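Local atomic coordinates of Hep_Hag family (Burkholderia pseudomallei, PDB entry 3S6L), a protein that probably mediates adhesion to host surfaces as the YadA-like head domain of the trimeric autotransporter adhesin BoaA. Residues A86-G90 with D91-A95. Sequence-based numbering, arbitrary orientation.
Sequences AGAPG and DGASA
A93 folds back on G90 to close a type II beta turn, G90 to A93, which reverses the chain within one coil of the left-handed beta-roll of a YadA-like head and illustrates how glycine at a corner and alanine methyls between the two arms let such a coil turn tightly. At the first corner, D91 directs its CB away from 86-90. Its CG stands anti to its own carbonyl carbon (chi1 -66°), and the exposed carboxylate accepts, through OD1, a hydrogen bond from the backbone N of S77 in the preceding coil. G92, at the second corner, has the positive phi (73°) that this turn type favours and that glycine readily adopts; a zinc ion lies close by. A93 completes the reversal: its N donates to G90 O at 3.3 Å, a bent bond (139°) that arrives from above the carbonyl plane. The same oxygen, G90 O, also meets A93 CB at 3.2 Å. That methyl points toward the first arm, with A93 CB 4.2 Å from A88 CB, while A88 CB also rests 3.7 Å from A93 O. S94, opening strand 94-96, faces the other way, packing on F96 of a second subunit. A95 turns inward again and sets its CB 3.4 Å from G87 O.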
ATOM      1  N   ALA A  86      -3.676 -11.820   1.876  1.00 20.22           N
ATOM      2  CA  ALA A  86      -2.506 -11.140   2.415  1.00 19.69           C
ATOM      3  C   ALA A  86      -2.406 -11.366   3.910  1.00 19.17           C
ATOM      4  O   ALA A  86      -3.412 -11.499   4.576  1.00 19.42           O
ATOM      5  CB  ALA A  86      -2.544  -9.638   2.118  1.00 19.39           C
ATOM      6  N   GLY A  87      -1.183 -11.390   4.428  1.00 18.13           N
ATOM      7  CA  GLY A  87      -0.952 -11.709   5.821  1.00 18.08           C
ATOM      8  C   GLY A  87       0.038 -10.786   6.518  1.00 17.80           C
ATOM      9  O   GLY A  87       1.094 -10.472   5.993  1.00 17.00           O
ATOM     10  N   ALA A  88      -0.311 -10.378   7.726  1.00 17.91           N
ATOM     11  CA  ALA A  88       0.592  -9.586   8.560  1.00 18.48           C
ATOM     12  C   ALA A  88       0.589 -10.069  10.011  1.00 18.49           C
ATOM     13  O   ALA A  88      -0.027  -9.430  10.870  1.00 19.72           O
ATOM     14  CB  ALA A  88       0.184  -8.062   8.459  1.00 17.24           C
ATOM     15  N   PRO A  89       1.233 -11.224  10.306  1.00 19.60           N
ATOM     16  CA  PRO A  89       1.260 -11.689  11.720  1.00 19.07           C
ATOM     17  C   PRO A  89       2.226 -10.918  12.609  1.00 20.10           C
ATOM     18  O   PRO A  89       2.218 -11.086  13.827  1.00 20.77           O
ATOM     19  CB  PRO A  89       1.742 -13.126  11.594  1.00 19.73           C
ATOM     20  CG  PRO A  89       2.498 -13.175  10.327  1.00 19.53           C
ATOM     21  CD  PRO A  89       1.803 -12.240   9.391  1.00 19.14           C
ATOM     22  N   GLY A  90       3.106 -10.118  12.013  1.00 20.59           N
ATOM     23  CA  GLY A  90       4.122  -9.445  12.796  1.00 21.35           C
ATOM     24  C   GLY A  90       3.586  -8.174  13.449  1.00 21.75           C
ATOM     25  O   GLY A  90       2.695  -7.506  12.899  1.00 20.76           O
ATOM     26  N   ASP A  91       4.143  -7.845  14.617  1.00 22.00           N
ATOM     27  CA  ASP A  91       3.873  -6.568  15.291  1.00 22.16           C
ATOM     28  C   ASP A  91       4.460  -5.436  14.435  1.00 21.59           C
ATOM     29  O   ASP A  91       5.628  -5.471  14.018  1.00 22.32           O
ATOM     30  CB  ASP A  91       4.440  -6.576  16.727  1.00 22.98           C
ATOM     31  CG  ASP A  91       3.725  -7.590  17.658  1.00 26.71           C
ATOM     32  OD1 ASP A  91       2.609  -8.085  17.326  1.00 27.13           O
ATOM     33  OD2 ASP A  91       4.272  -7.881  18.757  1.00 31.68           O
ATOM     34  N   GLY A  92       3.634  -4.453  14.117  1.00 20.97           N
ATOM     35  CA  GLY A  92       4.082  -3.339  13.279  1.00 20.23           C
ATOM     36  C   GLY A  92       4.271  -3.694  11.807  1.00 19.40           C
ATOM     37  O   GLY A  92       4.995  -2.980  11.079  1.00 19.25           O
ATOM     38  N   ALA A  93       3.647  -4.792  11.376  1.00 17.96           N
ATOM     39  CA  ALA A  93       3.839  -5.327  10.024  1.00 17.41           C
ATOM     40  C   ALA A  93       2.757  -4.867   9.057  1.00 17.58           C
ATOM     41  O   ALA A  93       1.573  -4.797   9.437  1.00 17.28           O
ATOM     42  CB  ALA A  93       3.910  -6.832  10.045  1.00 16.27           C
ATOM     43  N   SER A  94       3.166  -4.576   7.806  1.00 16.70           N
ATOM     44  CA  SER A  94       2.263  -4.094   6.770  1.00 16.10           C
ATOM     45  C   SER A  94       2.489  -4.825   5.458  1.00 16.61           C
ATOM     46  O   SER A  94       3.612  -4.805   4.909  1.00 16.55           O
ATOM     47  CB  SER A  94       2.460  -2.585   6.539  1.00 16.27           C
ATOM     48  OG  SER A  94       2.433  -1.860   7.758  1.00 16.09           O
ATOM     49  N   ALA A  95       1.427  -5.467   4.954  1.00 16.41           N
ATOM     50  CA  ALA A  95       1.499  -6.248   3.714  1.00 16.09           C
ATOM     51  C   ALA A  95       0.468  -5.730   2.725  1.00 16.34           C
ATOM     52  O   ALA A  95      -0.712  -5.595   3.044  1.00 17.22           O
ATOM     53  CB  ALA A  95       1.269  -7.700   3.997  1.00 14.88           C
TER